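Long-range contacts in secreted protein (Streptomyces lividans, PDB 4UNM), which belongs to the radical copper oxidases, binds a copper ion and is required for glycan deposition at hyphal tips and for normal morphogenesis: residues 27-32 against 507-512; 375-380 against 392-397. All coordinates share one frame; numbering follows the deposited sequence.

Contact 1: 27-32 against 507-512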
loop_
_atom_site.group_PDB
_atom_site.type_symbol
_atom_site.label_atom_id
_atom_site.label_comp_id
_atom_site.label_asym_id
_atom_site.label_seq_id
_atom_site.Cartn_x
_atom_site.Cartn_y
_atom_site.Cartn_z
ATOM N N GLU A 27 5.791 -1.914 22.700
ATOM C CA GLU A 27 5.412 -3.174 23.323
ATOM C C GLU A 27 4.957 -4.190 22.289
ATOM O O GLU A 27 4.247 -3.860 21.333
ATOM C CB GLU A 27 4.332 -2.943 24.397
ATOM C CG GLU A 27 2.969 -2.547 23.856
ATOM C CD GLU A 27 1.981 -2.114 24.928
ATOM O OE1 GLU A 27 1.471 -3.010 25.625
ATOM O OE2 GLU A 27 1.691 -0.893 25.043
ATOM N N ILE A 28 5.365 -5.436 22.492
ATOM C CA ILE A 28 4.920 -6.547 21.681
ATOM C C ILE A 28 3.586 -7.066 22.222
ATOM O O ILE A 28 3.396 -7.192 23.436
ATOM C CB ILE A 28 5.986 -7.663 21.656
ATOM C CG1 ILE A 28 7.260 -7.143 20.996
ATOM C CG2 ILE A 28 5.487 -8.896 20.936
ATOM C CD1 ILE A 28 8.463 -8.037 21.209
ATOM N N ILE A 29 2.652 -7.304 21.313
ATOM C CA ILE A 29 1.412 -7.986 21.614
ATOM C C ILE A 29 1.466 -9.272 20.822
ATOM O O ILE A 29 1.708 -9.277 19.613
ATOM C CB ILE A 29 0.149 -7.186 21.221
ATOM C CG1 ILE A 29 0.129 -5.799 21.871
ATOM C CG2 ILE A 29 -1.134 -7.959 21.561
ATOM C CD1 ILE A 29 -0.042 -5.799 23.367
ATOM N N GLU A 30 1.229 -10.372 21.517
ATOM C CA GLU A 30 1.133 -11.667 20.884
ATOM C C GLU A 30 -0.226 -12.243 21.238
ATOM O O GLU A 30 -0.661 -12.145 22.368
ATOM C CB GLU A 30 2.273 -12.557 21.367
ATOM C CG GLU A 30 2.513 -13.784 20.496
ATOM C CD GLU A 30 3.880 -14.413 20.719
ATOM O OE1 GLU A 30 4.361 -14.414 21.877
ATOM O OE2 GLU A 30 4.477 -14.906 19.737
ATOM N N PHE A 31 -0.922 -12.789 20.257
ATOM C CA PHE A 31 -2.281 -13.243 20.468
ATOM C C PHE A 31 -2.311 -14.734 20.794
ATOM O O PHE A 31 -1.383 -15.468 20.442
ATOM C CB PHE A 31 -3.113 -12.940 19.231
ATOM C CG PHE A 31 -3.296 -11.470 18.990
ATOM C CD1 PHE A 31 -4.099 -10.712 19.832
ATOM C CD2 PHE A 31 -2.645 -10.845 17.951
ATOM C CE1 PHE A 31 -4.268 -9.361 19.616
ATOM C CE2 PHE A 31 -2.795 -9.493 17.735
ATOM C CZ PHE A 31 -3.612 -8.753 18.561
ATOM N N PRO A 32 -3.387 -15.193 21.455
ATOM C CA PRO A 32 -3.544 -16.636 21.604
ATOM C C PRO A 32 -3.417 -17.328 20.254
ATOM O O PRO A 32 -3.891 -16.793 19.244
ATOM C CB PRO A 32 -4.964 -16.781 22.162
ATOM C CG PRO A 32 -5.266 -15.474 22.816
ATOM C CD PRO A 32 -4.533 -14.444 22.011
ATOM N N ILE A 507 2.217 -8.300 16.720
ATOM C CA ILE A 507 2.090 -6.863 16.448
ATOM C C ILE A 507 2.793 -6.084 17.546
ATOM O O ILE A 507 3.158 -6.663 18.580
ATOM C CB ILE A 507 0.600 -6.453 16.270
ATOM C CG1 ILE A 507 -0.147 -6.483 17.609
ATOM C CG2 ILE A 507 -0.060 -7.379 15.258
ATOM C CD1 ILE A 507 -1.565 -5.944 17.553
ATOM N N GLU A 508 3.049 -4.802 17.309
ATOM C CA GLU A 508 3.503 -3.889 18.343
ATOM C C GLU A 508 2.581 -2.696 18.458
ATOM O O GLU A 508 1.940 -2.286 17.463
ATOM C CB GLU A 508 4.913 -3.377 18.066
ATOM C CG GLU A 508 6.005 -4.424 18.155
ATOM C CD GLU A 508 7.363 -3.855 17.807
ATOM O OE1 GLU A 508 8.048 -3.332 18.697
ATOM O OE2 GLU A 508 7.764 -3.926 16.651
ATOM N N ILE A 509 2.534 -2.142 19.666
ATOM C CA ILE A 509 1.977 -0.842 19.921
ATOM C C ILE A 509 3.106 0.102 20.281
ATOM O O ILE A 509 3.933 -0.210 21.147
ATOM C CB ILE A 509 0.933 -0.902 21.053
ATOM C CG1 ILE A 509 -0.291 -1.701 20.583
ATOM C CG2 ILE A 509 0.561 0.495 21.513
ATOM C CD1 ILE A 509 -1.380 -1.815 21.636
ATOM N N TYR A 510 3.183 1.225 19.576
ATOM C CA TYR A 510 4.168 2.251 19.876
ATOM C C TYR A 510 3.473 3.407 20.562
ATOM O O TYR A 510 2.506 3.944 20.053
ATOM C CB TYR A 510 4.934 2.749 18.645
ATOM C CG TYR A 510 5.862 3.941 18.918
ATOM C CD1 TYR A 510 7.037 3.793 19.677
ATOM C CD2 TYR A 510 5.554 5.239 18.468
ATOM C CE1 TYR A 510 7.855 4.886 19.951
ATOM C CE2 TYR A 510 6.382 6.319 18.706
ATOM C CZ TYR A 510 7.550 6.137 19.464
ATOM O OH TYR A 510 8.355 7.203 19.735
ATOM N N THR A 511 3.971 3.767 21.743
ATOM C CA THR A 511 3.516 4.952 22.461
ATOM C C THR A 511 4.515 6.057 22.219
ATOM O O THR A 511 5.685 5.948 22.665
ATOM C CB THR A 511 3.402 4.675 23.981
ATOM O OG1 THR A 511 2.569 3.536 24.182
ATOM C CG2 THR A 511 2.826 5.858 24.706
ATOM N N PRO A 512 4.110 7.103 21.476
ATOM C CA PRO A 512 5.009 8.220 21.246
ATOM C C PRO A 512 5.399 9.052 22.494
ATOM O O PRO A 512 4.724 9.018 23.543
ATOM C CB PRO A 512 4.224 9.120 20.281
ATOM C CG PRO A 512 3.233 8.190 19.614
ATOM C CD PRO A 512 2.827 7.298 20.745
HETATM O O HOH W 1 3.496 1.048 23.701
#
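Glu27 to Ile29 run antiparallel to Ile507 to Ile509, the short strand axes 4.6 Å apart at 146°, with Glu27 opposite Ile509 and Ile29 opposite Ile507 as hydrogen-bonded pairs. Each pair closes with two backbone bonds; the straightest goes from Ile29 N to Ile507 O (2.9 Å, 172°). Glu27 and Ile509 side chains lie alongside each other, Glu27 CG 3.8 Å from Ile509 CB. With CG set between the backbone N and the carbonyl carbon (chi1 70°), the extended Glu27 chain carries OE2 to a water at 3.0 Å. That water lies between the carboxylate and the partner strand, 2.9 Å from Ile509 O and 2.7 Å from Thr511 OG1. Cut back to an alanine, this position is likely to lose the carboxylate that meets the water, and the flank of Ile509 CB its cover. Further along the same face, Ile29 CB packs on Ile507 CG1 (3.7 Å). Ile507 CD1 reaches obliquely to Phe31 CZ (3.6 Å), the two side chains crossing at about a right angle, while Ile29 CG2 sits above one face of the Phe31 ring, toward its rim. On the reverse face Ile28 CG1 crosses Glu508 CG obliquely; the Glu508 carboxylate turns elsewhere, to a salt bridge with Arg469 and the backbone nitrogens of Leu466 and Val467. The chemistry is thus divided: Ile507, Ile509 and Phe31 pack toward Trp73 of strand 69-73, Glu27 adds a polar, watered end, and Arg469 probably balances the charge of the buried Glu508 carboxylate.

Contact 2: 375-380 against 392-397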
loop_
_atom_site.group_PDB
_atom_site.type_symbol
_atom_site.label_atom_id
_atom_site.label_comp_id
_atom_site.label_asym_id
_atom_site.label_seq_id
_atom_site.Cartn_x
_atom_site.Cartn_y
_atom_site.Cartn_z
ATOM N N LYS A 375 1.725 18.973 0.316
ATOM C CA LYS A 375 3.072 18.486 0.253
ATOM C C LYS A 375 3.110 16.988 0.483
ATOM O O LYS A 375 2.577 16.498 1.474
ATOM C CB LYS A 375 3.950 19.151 1.291
ATOM C CG LYS A 375 4.267 20.618 1.058
ATOM C CD LYS A 375 5.488 20.933 1.919
ATOM C CE LYS A 375 5.608 22.391 2.244
ATOM N NZ LYS A 375 6.729 22.546 3.212
ATOM N N TYR A 376 3.745 16.283 -0.443
ATOM C CA TYR A 376 3.904 14.819 -0.434
ATOM C C TYR A 376 5.323 14.425 -0.209
ATOM O O TYR A 376 6.249 14.986 -0.811
ATOM C CB TYR A 376 3.419 14.266 -1.773
ATOM C CG TYR A 376 1.961 14.470 -1.984
ATOM C CD1 TYR A 376 1.452 15.670 -2.462
ATOM C CD2 TYR A 376 1.048 13.457 -1.653
ATOM C CE1 TYR A 376 0.089 15.835 -2.650
ATOM C CE2 TYR A 376 -0.308 13.633 -1.835
ATOM C CZ TYR A 376 -0.790 14.827 -2.294
ATOM O OH TYR A 376 -2.148 14.991 -2.489
ATOM N N MET A 377 5.537 13.437 0.643
ATOM C CA MET A 377 6.836 12.919 0.880
ATOM C C MET A 377 6.926 11.455 0.471
ATOM O O MET A 377 6.084 10.646 0.873
ATOM C CB MET A 377 7.168 13.029 2.365
ATOM C CG MET A 377 8.522 12.428 2.718
ATOM S SD MET A 377 9.083 12.776 4.407
ATOM C CE MET A 377 7.930 11.856 5.363
ATOM N N VAL A 378 7.948 11.127 -0.322
ATOM C CA VAL A 378 8.278 9.749 -0.728
ATOM C C VAL A 378 9.484 9.270 0.036
ATOM O O VAL A 378 10.508 9.960 0.121
ATOM C CB VAL A 378 8.486 9.653 -2.250
ATOM C CG1 VAL A 378 8.933 8.254 -2.675
ATOM C CG2 VAL A 378 7.227 10.070 -2.991
ATOM N N ILE A 379 9.357 8.127 0.681
ATOM C CA ILE A 379 10.341 7.647 1.626
ATOM C C ILE A 379 10.919 6.280 1.226
ATOM O O ILE A 379 10.176 5.296 1.059
ATOM C CB ILE A 379 9.747 7.470 3.032
ATOM C CG1 ILE A 379 9.038 8.714 3.515
ATOM C CG2 ILE A 379 10.823 7.045 4.033
ATOM C CD1 ILE A 379 7.998 8.391 4.573
ATOM N N GLY A 380 12.257 6.210 1.090
ATOM C CA GLY A 380 12.939 4.948 0.887
ATOM C C GLY A 380 12.642 4.324 -0.483
ATOM O O GLY A 380 12.398 5.016 -1.448
ATOM N N GLU A 392 18.068 5.559 0.818
ATOM C CA GLU A 392 18.004 6.172 2.131
ATOM C C GLU A 392 17.250 7.502 2.105
ATOM O O GLU A 392 17.117 8.182 3.144
ATOM C CB GLU A 392 19.439 6.358 2.682
ATOM C CG GLU A 392 20.216 7.558 2.128
ATOM C CD GLU A 392 20.695 7.442 0.673
ATOM O OE1 GLU A 392 20.634 6.342 0.064
ATOM O OE2 GLU A 392 21.150 8.483 0.119
ATOM N N LYS A 393 16.784 7.902 0.925
ATOM C CA LYS A 393 16.366 9.260 0.699
ATOM C C LYS A 393 14.882 9.466 1.049
ATOM O O LYS A 393 14.052 8.541 0.884
ATOM C CB LYS A 393 16.648 9.676 -0.735
ATOM C CG LYS A 393 18.163 9.792 -1.047
ATOM C CD LYS A 393 18.387 10.369 -2.439
ATOM C CE LYS A 393 19.860 10.619 -2.797
ATOM N NZ LYS A 393 20.703 9.435 -2.504
ATOM N N THR A 394 14.566 10.680 1.491
ATOM C CA THR A 394 13.215 11.237 1.370
ATOM C C THR A 394 13.180 12.299 0.283
ATOM O O THR A 394 14.200 12.969 -0.017
ATOM C CB THR A 394 12.694 11.785 2.735
ATOM O OG1 THR A 394 13.416 12.977 3.121
ATOM C CG2 THR A 394 12.859 10.739 3.768
ATOM N N ARG A 395 12.035 12.416 -0.360
ATOM C CA ARG A 395 11.810 13.351 -1.438
ATOM C C ARG A 395 10.459 14.000 -1.254
ATOM O O ARG A 395 9.428 13.309 -1.120
ATOM C CB ARG A 395 11.864 12.692 -2.829
ATOM C CG ARG A 395 13.107 11.866 -3.152
ATOM C CD ARG A 395 13.147 10.506 -2.485
ATOM N NE ARG A 395 13.437 9.402 -3.388
ATOM C CZ ARG A 395 13.240 8.126 -3.083
ATOM N NH1 ARG A 395 12.756 7.775 -1.874
ATOM N NH2 ARG A 395 13.537 7.190 -3.979
ATOM N N ILE A 396 10.435 15.336 -1.299
ATOM C CA ILE A 396 9.242 16.075 -0.984
ATOM C C ILE A 396 8.809 16.923 -2.151
ATOM O O ILE A 396 9.616 17.749 -2.667
ATOM C CB ILE A 396 9.488 16.943 0.270
ATOM C CG1 ILE A 396 9.716 16.047 1.494
ATOM C CG2 ILE A 396 8.300 17.835 0.521
ATOM C CD1 ILE A 396 11.113 16.054 2.020
ATOM N N ALA A 397 7.554 16.768 -2.555
ATOM C CA ALA A 397 6.939 17.661 -3.538
ATOM C C ALA A 397 5.867 18.541 -2.968
ATOM O O ALA A 397 4.856 18.060 -2.407
ATOM C CB ALA A 397 6.385 16.896 -4.711
#
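Tyr376 to Ile379 pair antiparallel with Thr394 to Ala397, the strand axes 4.5 Å apart, and Tyr376 with Ala397 and Val378 with Arg395 form the hydrogen-bonded pairs. A further bond, Gly380 N to Lys393 O (2.9 Å), carries the pairing past Ile379. Arg395 dominates the side chains. Bends at chi2 (76°) and chi3 carry it across to the end of segment 375-380, its guanidinium meeting Gly380 O edge-on: NH1 donates in plane onto a lone pair of that oxygen at 2.8 Å, almost straight at 174°. Val378 CG1 covers one face of the same group, 3.9 Å from Arg395 NH1. NE and NH2 are taken by the backbone oxygens of Ser355, Asp356 and Met359, so the buried cation is fixed in rotation by carbonyls of the 355-359 loop together with Gly380 O. On the other face Met377 and Ile396 lie side by side, Met377 CG 4.0 Å from Ile396 CG1; with CG anti to the backbone N (chi1 177°), the methionine runs on toward Thr394, where SD comes 4.1 Å from Thr394 CB. Tyr452 of strand 449-453 backs both Met377 and Ile396, while Tyr376 meets Phe313 and Phe321 of the preceding sheet. Strands 375-379 and 394-398 are the two middle strands of a four-stranded antiparallel sheet that lies between Kelch motifs in the chain, consistent with one blade of a kelch-type beta-propeller.

In the fold
The contacts belong to different four-stranded blades of one propeller, their centres 28 Å apart and their nearest atoms about 14 Å apart. Along the chain, strand 25-29 comes first, the hairpin of contact 2 follows, and strand 507-511 comes last. Contact 2 joins sequence neighbours within the blade built from strands 364-367, 375-379, 394-398 and 406-408. Contact 1 instead adds an N-terminal strand as the outermost member of the final blade, beside 507-511, 483-487 and 473-477, a Velcro-type closure, which is likely to hold the ring shut. Strand 473-477 directly follows the copper ligands Tyr471 and His472, so the blade completed by contact 1 also carries part of the metal site.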